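Local atomic coordinates of oxalate biosynthetic component 1 (Burkholderia thailandensis, PDB entry 5IKY), a protein that produces oxalate under quorum-sensing control as a bifunctional enzyme, pairing serine hydrolase activity on an alpha/beta hydrolase fold with an additional lyase activity. Residues Ile835-Arg840 and Gln873-Arg878; Val781-Thr786 and Ala939-Leu944; Thr158-Asp163 and Asn182-Cys187. All blocks are in the same frame, centred on the assembly; numbering follows the deposited sequence.

Contact 1 (Ile835-Arg840 and Gln873-Arg878); sequences ITHSGR and QLIYER
The CA atoms of His837 and Ile875, and those of Ser838 and Leu874, are each 8.0 Å apart, and 835-840 and 873-878 run in roughly opposed senses. The first segment is the end of strand 832-836 and the loop that follows; the second is a turn and a half of helix 870-879. This is strand-to-helix packing of the alpha/beta hydrolase fold: Ile835 is still bonded through its backbone to Val782 and Thr836 to Leu747, the strands on its two flanks, while the helix lies against the strand's end.

Ile875 carries most of the contact, pointing its branches at two different residues. Its CG2 lies 3.9 Å from Ile835 CD1, and its CD1 lies equally far from Ile835 CG2, so each branched chain offers its short arm to the other's long one. Ile875 is extended about CB-CG1 (chi2 -179°), which carries that same CD1 on to His837. There the methyl sits 3.8 Å from CE1 and just as near ND1, with the two side chains at about a right angle. His837 sets out from its CA away from the helix; only the ring comes back to it. Pro784 touches both this ring and Ile875.

Further along, Leu874 CD1 meets Ser838 CB at 3.8 Å, leaving the hydroxyl to polar partners. Ser838 OG bonds to Gly745 N as well as to its own loop, where it donates in plane to a lone pair of Arg840 O at 2.6 Å, with a C=O...OG angle of 144°.

Contact 2 (Val781-Thr786 and Ala939-Leu944); sequences VVLPST and ATAQQL
Leu783 and Ala941 touch without any aromatic ring between the segments, and the flat groups that matter are the peptide carbonyl of Ala939 and the side-chain amide of Gln943, both on the helix side. Two donors reach Ala939 O from opposite faces of its carbonyl plane: Gln943 N at 3.1 Å, the ordinary helical bond, and Gln943 NE2, also at 3.1 Å. The second stands well above the plane, with a C=O...NE2 angle of only 98°, although the oxygen lies close to the plane of the amide itself. At the amide's other bonds, NE2 also serves Asn855 OD1, and OE1 accepts from Ser869 N, which together fix the rotation of the group.

The setting is the centre of an alpha/beta hydrolase sheet. Helix 937-955 follows strand 929-935 after a tight turn, the place where this fold usually carries its nucleophile elbow, and 783-786 is the loop after the adjacent parallel strand 780-782, a loop that in relatives often helps to form the oxyanion hole, although this enzyme's oxyanion hole is unusual.

Across the contact the packing is slim and wholly buried. Pro784 covers Thr940 more loosely: Pro784 O comes no nearer than 4.5 Å to Thr940 OG1, whose hydroxyl has a weak bond to His837 NE2 instead. Leu944, one turn further along the helix, adds a little apolar surface. Leu783 has CG opposite its carbonyl carbon (chi1 -64°) and an extended chain beyond, which delivers one methyl to the helix: CD1 lies 3.6 Å from Ala941 CB and 4.1 Å from Ala941 CA.

Contact 3 (Thr158-Asp163 and Asn182-Cys187); sequences TYLSPD and NGWRMC
Trp184 gives up the most surface here, and it does so with the CZ3 and CH2 end of its six-membered ring. Thr158 CG2 approaches obliquely, 3.6 Å from Trp184 CH2. Next to it, Leu160 CD1 approaches Trp184 CZ3 at 4.0 Å, also at a slant, and CZ3 lies 3.9 Å from Thr158 O as well. The threonine divides its two branches: with chi1 at -69° the methyl is set opposite the backbone N and turned to the indole, while OG1 is left to bond with Trp141 NE1.

Strands 156-160 and 185-186 are the two outer strands of a three-stranded antiparallel sheet in the N-terminal domain, and strand 60-64 runs between them. The contact therefore bridges over a strand rather than along a shared edge: Trp184 spans Ile60 and Arg62, the residues bonded through the backbone to Leu160 and Thr158.

Tyr159, as strand alternation requires, leaves from the other face of the sheet, and there it finds Cys187, which packs on Val61. This is a sulfur-aromatic contact made at the ring's edge. Cys187 SG lies almost in the ring plane, 5.0 Å from the Tyr159 centroid and 88° off the ring normal, touching Tyr159 CE2 at 3.8 Å and CD2 at 3.9 Å. Phe26 stacks on the same tyrosine ring, and Trp192 meets it at a steep angle.

Overall arrangement
Contacts 1 and 2 belong to one hydrolase core. Their centres are about 9 Å apart, they rest on neighbouring parallel strands of the same sheet, and each brings a different helix against the end of its strand. Contact 3 lies on the opposite side of the chain's centre, its centre about 80 Å from that of contact 1, and joins two outer strands of a small antiparallel sheet. All three are mainly buried, though Leu874 and Cys187 are partly exposed. Aliphatic branches dominate contacts 1 and 2, with one imidazole in contact 1, whereas contact 3 sets methyls and a sulfur against indole and phenol rings.

Contact 1 (Ile835-Arg840 and Gln873-Arg878)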
loop_
_atom_site.group_PDB
_atom_site.type_symbol
_atom_site.label_atom_id
_atom_site.label_comp_id
_atom_site.label_asym_id
_atom_site.label_seq_id
_atom_site.Cartn_x
_atom_site.Cartn_y
_atom_site.Cartn_z
ATOM N N ILE A 835 -1.367 -34.409 -14.710
ATOM C CA ILE A 835 -2.385 -35.128 -13.954
ATOM C C ILE A 835 -3.646 -34.284 -13.783
ATOM O O ILE A 835 -3.575 -33.095 -13.472
ATOM C CB ILE A 835 -1.862 -35.548 -12.565
ATOM C CG1 ILE A 835 -0.488 -36.209 -12.691
ATOM C CG2 ILE A 835 -2.852 -36.480 -11.878
ATOM C CD1 ILE A 835 0.118 -36.617 -11.366
ATOM N N THR A 836 -4.798 -34.911 -13.998
ATOM C CA THR A 836 -6.085 -34.257 -13.811
ATOM C C THR A 836 -6.805 -34.882 -12.621
ATOM O O THR A 836 -6.830 -36.100 -12.487
ATOM C CB THR A 836 -6.965 -34.376 -15.071
ATOM O OG1 THR A 836 -6.275 -33.816 -16.195
ATOM C CG2 THR A 836 -8.285 -33.648 -14.879
ATOM N N HIS A 837 -7.379 -34.051 -11.756
ATOM C CA HIS A 837 -8.092 -34.550 -10.583
ATOM C C HIS A 837 -9.312 -35.387 -10.954
ATOM O O HIS A 837 -9.799 -35.333 -12.084
ATOM C CB HIS A 837 -8.531 -33.393 -9.686
ATOM C CG HIS A 837 -7.555 -33.062 -8.600
ATOM N ND1 HIS A 837 -7.070 -34.007 -7.723
ATOM C CD2 HIS A 837 -6.992 -31.885 -8.235
ATOM C CE1 HIS A 837 -6.240 -33.430 -6.872
ATOM N NE2 HIS A 837 -6.176 -32.143 -7.160
ATOM N N SER A 838 -9.798 -36.164 -9.992
ATOM C CA SER A 838 -11.045 -36.895 -10.160
ATOM C C SER A 838 -12.219 -35.926 -10.078
ATOM O O SER A 838 -12.217 -35.005 -9.260
ATOM C CB SER A 838 -11.179 -37.992 -9.102
ATOM O OG SER A 838 -12.465 -38.585 -9.145
ATOM N N GLY A 839 -13.217 -36.130 -10.931
ATOM C CA GLY A 839 -14.371 -35.250 -10.975
ATOM C C GLY A 839 -15.501 -35.713 -10.076
ATOM O O GLY A 839 -16.407 -34.944 -9.757
ATOM N N ARG A 840 -15.447 -36.977 -9.670
ATOM C CA ARG A 840 -16.471 -37.556 -8.806
ATOM C C ARG A 840 -15.831 -38.260 -7.615
ATOM O O ARG A 840 -14.658 -38.630 -7.662
ATOM C CB ARG A 840 -17.347 -38.536 -9.590
ATOM C CG ARG A 840 -18.005 -37.941 -10.826
ATOM C CD ARG A 840 -19.328 -37.266 -10.495
ATOM N NE ARG A 840 -20.389 -38.236 -10.232
ATOM C CZ ARG A 840 -21.326 -38.575 -11.113
ATOM N NH1 ARG A 840 -21.336 -38.024 -12.319
ATOM N NH2 ARG A 840 -22.253 -39.468 -10.790
ATOM N N GLN A 873 -5.558 -39.757 -2.888
ATOM C CA GLN A 873 -5.310 -41.192 -2.839
ATOM C C GLN A 873 -5.156 -41.777 -4.239
ATOM O O GLN A 873 -4.212 -42.519 -4.509
ATOM C CB GLN A 873 -6.441 -41.901 -2.090
ATOM C CG GLN A 873 -6.133 -43.339 -1.703
ATOM C CD GLN A 873 -7.155 -43.916 -0.739
ATOM O OE1 GLN A 873 -8.340 -43.587 -0.802
ATOM N NE2 GLN A 873 -6.698 -44.779 0.161
ATOM N N LEU A 874 -6.083 -41.430 -5.125
ATOM C CA LEU A 874 -6.074 -41.925 -6.497
ATOM C C LEU A 874 -4.789 -41.561 -7.235
ATOM O O LEU A 874 -4.288 -42.335 -8.049
ATOM C CB LEU A 874 -7.283 -41.382 -7.258
ATOM C CG LEU A 874 -8.645 -41.822 -6.722
ATOM C CD1 LEU A 874 -9.757 -40.982 -7.328
ATOM C CD2 LEU A 874 -8.866 -43.305 -7.010
ATOM N N ILE A 875 -4.260 -40.378 -6.943
ATOM C CA ILE A 875 -3.016 -39.930 -7.554
ATOM C C ILE A 875 -1.816 -40.585 -6.875
ATOM O O ILE A 875 -0.874 -41.013 -7.541
ATOM C CB ILE A 875 -2.874 -38.393 -7.484
ATOM C CG1 ILE A 875 -4.075 -37.720 -8.153
ATOM C CG2 ILE A 875 -1.578 -37.943 -8.141
ATOM C CD1 ILE A 875 -4.012 -36.209 -8.146
ATOM N N TYR A 876 -1.865 -40.674 -5.549
ATOM C CA TYR A 876 -0.763 -41.230 -4.765
ATOM C C TYR A 876 -0.450 -42.685 -5.102
ATOM O O TYR A 876 0.688 -43.024 -5.424
ATOM C CB TYR A 876 -1.065 -41.119 -3.268
ATOM C CG TYR A 876 -0.247 -42.062 -2.414
ATOM C CD1 TYR A 876 1.103 -41.832 -2.188
ATOM C CD2 TYR A 876 -0.827 -43.183 -1.832
ATOM C CE1 TYR A 876 1.856 -42.693 -1.412
ATOM C CE2 TYR A 876 -0.083 -44.050 -1.054
ATOM C CZ TYR A 876 1.258 -43.801 -0.846
ATOM O OH TYR A 876 2.001 -44.662 -0.070
ATOM N N GLU A 877 -1.465 -43.538 -5.020
ATOM C CA GLU A 877 -1.263 -44.979 -5.118
ATOM C C GLU A 877 -0.788 -45.423 -6.502
ATOM O O GLU A 877 -0.164 -46.475 -6.638
ATOM C CB GLU A 877 -2.552 -45.713 -4.742
ATOM C CG GLU A 877 -3.146 -45.247 -3.421
ATOM C CD GLU A 877 -3.974 -46.311 -2.731
ATOM O OE1 GLU A 877 -4.899 -46.857 -3.369
ATOM O OE2 GLU A 877 -3.703 -46.593 -1.544
ATOM N N ARG A 878 -1.067 -44.618 -7.520
ATOM C CA ARG A 878 -0.660 -44.953 -8.881
ATOM C C ARG A 878 0.669 -44.300 -9.260
ATOM O O ARG A 878 1.349 -44.753 -10.181
ATOM C CB ARG A 878 -1.747 -44.542 -9.878
#

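Contact 2 (Val781-Thr786 and Ala939-Leu944)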
loop_
_atom_site.group_PDB
_atom_site.type_symbol
_atom_site.label_atom_id
_atom_site.label_comp_id
_atom_site.label_asym_id
_atom_site.label_seq_id
_atom_site.Cartn_x
_atom_site.Cartn_y
_atom_site.Cartn_z
ATOM N N VAL A 781 6.680 -34.300 -13.931
ATOM C CA VAL A 781 5.283 -34.569 -13.615
ATOM C C VAL A 781 4.587 -33.275 -13.208
ATOM O O VAL A 781 5.093 -32.525 -12.378
ATOM C CB VAL A 781 5.147 -35.610 -12.486
ATOM C CG1 VAL A 781 3.692 -35.762 -12.067
ATOM C CG2 VAL A 781 5.723 -36.947 -12.926
ATOM N N VAL A 782 3.428 -33.006 -13.802
ATOM C CA VAL A 782 2.671 -31.810 -13.455
ATOM C C VAL A 782 1.446 -32.172 -12.620
ATOM O O VAL A 782 0.525 -32.834 -13.100
ATOM C CB VAL A 782 2.226 -31.034 -14.707
ATOM C CG1 VAL A 782 1.390 -29.823 -14.310
ATOM C CG2 VAL A 782 3.435 -30.608 -15.523
ATOM N N LEU A 783 1.452 -31.737 -11.364
ATOM C CA LEU A 783 0.342 -31.989 -10.452
ATOM C C LEU A 783 -0.864 -31.130 -10.821
ATOM O O LEU A 783 -0.709 -30.060 -11.408
ATOM C CB LEU A 783 0.772 -31.716 -9.008
ATOM C CG LEU A 783 1.875 -32.624 -8.464
ATOM C CD1 LEU A 783 2.292 -32.181 -7.073
ATOM C CD2 LEU A 783 1.416 -34.072 -8.449
ATOM N N PRO A 784 -2.075 -31.599 -10.483
ATOM C CA PRO A 784 -3.281 -30.834 -10.817
ATOM C C PRO A 784 -3.495 -29.633 -9.901
ATOM O O PRO A 784 -3.110 -29.665 -8.732
ATOM C CB PRO A 784 -4.402 -31.858 -10.632
ATOM C CG PRO A 784 -3.881 -32.784 -9.593
ATOM C CD PRO A 784 -2.402 -32.888 -9.846
ATOM N N SER A 785 -4.099 -28.579 -10.441
ATOM C CA SER A 785 -4.518 -27.445 -9.631
ATOM C C SER A 785 -5.985 -27.619 -9.255
ATOM O O SER A 785 -6.541 -28.707 -9.393
ATOM C CB SER A 785 -4.299 -26.126 -10.375
ATOM O OG SER A 785 -4.990 -26.113 -11.610
ATOM N N THR A 786 -6.609 -26.545 -8.788
ATOM C CA THR A 786 -7.994 -26.606 -8.333
ATOM C C THR A 786 -9.032 -26.809 -9.454
ATOM O O THR A 786 -9.917 -27.655 -9.317
ATOM C CB THR A 786 -8.363 -25.337 -7.535
ATOM O OG1 THR A 786 -7.480 -25.206 -6.415
ATOM C CG2 THR A 786 -9.797 -25.415 -7.034
ATOM N N ALA A 939 -0.683 -28.483 -2.036
ATOM C CA ALA A 939 -1.486 -29.182 -1.038
ATOM C C ALA A 939 -1.630 -30.656 -1.394
ATOM O O ALA A 939 -1.470 -31.531 -0.542
ATOM C CB ALA A 939 -2.855 -28.534 -0.907
ATOM N N THR A 940 -1.936 -30.919 -2.661
ATOM C CA THR A 940 -2.079 -32.283 -3.156
ATOM C C THR A 940 -0.772 -33.048 -2.972
ATOM O O THR A 940 -0.775 -34.229 -2.625
ATOM C CB THR A 940 -2.491 -32.301 -4.645
ATOM O OG1 THR A 940 -3.764 -31.661 -4.802
ATOM C CG2 THR A 940 -2.582 -33.729 -5.166
ATOM N N ALA A 941 0.341 -32.354 -3.189
ATOM C CA ALA A 941 1.667 -32.949 -3.065
ATOM C C ALA A 941 1.955 -33.419 -1.643
ATOM O O ALA A 941 2.393 -34.549 -1.433
ATOM C CB ALA A 941 2.724 -31.959 -3.511
ATOM N N GLN A 942 1.711 -32.548 -0.670
ATOM C CA GLN A 942 1.970 -32.877 0.728
ATOM C C GLN A 942 1.038 -33.976 1.227
ATOM O O GLN A 942 1.356 -34.678 2.186
ATOM C CB GLN A 942 1.836 -31.633 1.606
ATOM C CG GLN A 942 3.127 -30.845 1.752
ATOM C CD GLN A 942 2.912 -29.493 2.397
ATOM O OE1 GLN A 942 3.666 -29.089 3.284
ATOM N NE2 GLN A 942 1.884 -28.782 1.950
ATOM N N GLN A 943 -0.110 -34.125 0.576
ATOM C CA GLN A 943 -1.027 -35.205 0.911
ATOM C C GLN A 943 -0.506 -36.536 0.372
ATOM O O GLN A 943 -0.852 -37.598 0.888
ATOM C CB GLN A 943 -2.428 -34.915 0.369
ATOM C CG GLN A 943 -3.197 -33.895 1.193
ATOM C CD GLN A 943 -4.483 -33.450 0.528
ATOM O OE1 GLN A 943 -5.512 -34.118 0.629
ATOM N NE2 GLN A 943 -4.434 -32.309 -0.152
ATOM N N LEU A 944 0.329 -36.475 -0.662
ATOM C CA LEU A 944 0.977 -37.677 -1.180
ATOM C C LEU A 944 2.064 -38.133 -0.215
ATOM O O LEU A 944 2.276 -39.331 -0.019
ATOM C CB LEU A 944 1.579 -37.436 -2.566
ATOM C CG LEU A 944 0.681 -36.914 -3.690
ATOM C CD1 LEU A 944 1.377 -37.062 -5.038
ATOM C CD2 LEU A 944 -0.668 -37.614 -3.695
#

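Contact 3 (Thr158-Asp163 and Asn182-Cys187)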
loop_
_atom_site.group_PDB
_atom_site.type_symbol
_atom_site.label_atom_id
_atom_site.label_comp_id
_atom_site.label_asym_id
_atom_site.label_seq_id
_atom_site.Cartn_x
_atom_site.Cartn_y
_atom_site.Cartn_z
ATOM N N THR A 158 15.234 31.396 -11.289
ATOM C CA THR A 158 15.829 31.253 -9.966
ATOM C C THR A 158 16.703 32.452 -9.623
ATOM O O THR A 158 17.591 32.825 -10.388
ATOM C CB THR A 158 16.663 29.963 -9.869
ATOM O OG1 THR A 158 15.789 28.829 -9.919
ATOM C CG2 THR A 158 17.442 29.931 -8.572
ATOM N N TYR A 159 16.444 33.048 -8.464
ATOM C CA TYR A 159 17.146 34.254 -8.042
ATOM C C TYR A 159 17.810 34.067 -6.682
ATOM O O TYR A 159 17.303 33.345 -5.825
ATOM C CB TYR A 159 16.172 35.435 -8.004
ATOM C CG TYR A 159 16.724 36.697 -7.375
ATOM C CD1 TYR A 159 16.548 36.954 -6.021
ATOM C CD2 TYR A 159 17.408 37.635 -8.135
ATOM C CE1 TYR A 159 17.043 38.101 -5.440
ATOM C CE2 TYR A 159 17.908 38.789 -7.562
ATOM C CZ TYR A 159 17.722 39.015 -6.214
ATOM O OH TYR A 159 18.215 40.159 -5.636
ATOM N N LEU A 160 18.950 34.724 -6.494
ATOM C CA LEU A 160 19.620 34.746 -5.201
ATOM C C LEU A 160 19.895 36.186 -4.788
ATOM O O LEU A 160 20.372 36.988 -5.589
ATOM C CB LEU A 160 20.924 33.945 -5.244
ATOM C CG LEU A 160 20.778 32.427 -5.368
ATOM C CD1 LEU A 160 22.137 31.756 -5.474
ATOM C CD2 LEU A 160 20.001 31.876 -4.192
ATOM N N SER A 161 19.587 36.504 -3.536
ATOM C CA SER A 161 19.747 37.859 -3.015
ATOM C C SER A 161 21.204 38.319 -3.020
ATOM O O SER A 161 22.117 37.492 -3.026
ATOM C CB SER A 161 19.185 37.940 -1.596
ATOM O OG SER A 161 19.927 37.116 -0.714
ATOM N N PRO A 162 21.422 39.645 -3.042
ATOM C CA PRO A 162 22.758 40.236 -2.915
ATOM C C PRO A 162 23.520 39.638 -1.741
ATOM O O PRO A 162 24.722 39.401 -1.836
ATOM C CB PRO A 162 22.473 41.720 -2.666
ATOM C CG PRO A 162 21.039 41.945 -3.057
ATOM C CD PRO A 162 20.424 40.640 -3.461
ATOM N N ASP A 163 22.801 39.394 -0.649
ATOM C CA ASP A 163 23.374 38.799 0.550
ATOM C C ASP A 163 24.027 37.455 0.234
ATOM O O ASP A 163 25.118 37.155 0.722
ATOM C CB ASP A 163 22.296 38.634 1.621
ATOM C CG ASP A 163 22.867 38.612 3.022
ATOM O OD1 ASP A 163 23.016 39.699 3.619
ATOM O OD2 ASP A 163 23.159 37.508 3.529
ATOM N N ASN A 182 27.558 29.705 -16.412
ATOM C CA ASN A 182 26.436 28.828 -16.739
ATOM C C ASN A 182 25.109 29.564 -16.901
ATOM O O ASN A 182 24.044 28.976 -16.708
ATOM C CB ASN A 182 26.278 27.742 -15.673
ATOM C CG ASN A 182 27.149 26.530 -15.941
ATOM O OD1 ASN A 182 27.975 26.531 -16.855
ATOM N ND2 ASN A 182 26.964 25.483 -15.144
ATOM N N GLY A 183 25.169 30.846 -17.247
ATOM C CA GLY A 183 23.969 31.585 -17.596
ATOM C C GLY A 183 23.400 32.527 -16.549
ATOM O O GLY A 183 22.507 33.317 -16.855
ATOM N N TRP A 184 23.891 32.447 -15.316
ATOM C CA TRP A 184 23.439 33.362 -14.269
ATOM C C TRP A 184 23.974 34.763 -14.543
ATOM O O TRP A 184 25.044 34.917 -15.132
ATOM C CB TRP A 184 23.890 32.893 -12.885
ATOM C CG TRP A 184 23.336 31.568 -12.446
ATOM C CD1 TRP A 184 23.560 30.350 -13.020
ATOM C CD2 TRP A 184 22.498 31.325 -11.308
ATOM N NE1 TRP A 184 22.899 29.368 -12.322
ATOM C CE2 TRP A 184 22.241 29.941 -11.266
ATOM C CE3 TRP A 184 21.934 32.147 -10.327
ATOM C CZ2 TRP A 184 21.445 29.360 -10.282
ATOM C CZ3 TRP A 184 21.145 31.568 -9.350
ATOM C CH2 TRP A 184 20.906 30.189 -9.335
ATOM N N ARG A 185 23.240 35.784 -14.111
ATOM C CA ARG A 185 23.668 37.158 -14.344
ATOM C C ARG A 185 23.150 38.128 -13.282
ATOM O O ARG A 185 22.174 37.846 -12.588
ATOM C CB ARG A 185 23.222 37.608 -15.737
ATOM C CG ARG A 185 21.725 37.792 -15.893
ATOM C CD ARG A 185 21.334 37.762 -17.362
ATOM N NE ARG A 185 22.427 38.200 -18.226
ATOM C CZ ARG A 185 22.448 38.036 -19.545
ATOM N NH1 ARG A 185 23.484 38.468 -20.253
ATOM N NH2 ARG A 185 21.434 37.438 -20.158
ATOM N N MET A 186 23.819 39.274 -13.170
ATOM C CA MET A 186 23.509 40.273 -12.150
ATOM C C MET A 186 22.179 40.976 -12.400
ATOM O O MET A 186 21.765 41.157 -13.545
ATOM C CB MET A 186 24.631 41.312 -12.073
ATOM C CG MET A 186 25.998 40.730 -11.757
ATOM S SD MET A 186 26.120 40.107 -10.069
ATOM C CE MET A 186 25.807 41.603 -9.137
ATOM N N CYS A 187 21.522 41.382 -11.317
ATOM C CA CYS A 187 20.236 42.065 -11.405
ATOM C C CYS A 187 20.287 43.433 -10.742
ATOM O O CYS A 187 21.198 43.723 -9.965
ATOM C CB CYS A 187 19.131 41.232 -10.751
ATOM S SG CYS A 187 19.272 39.461 -11.008
#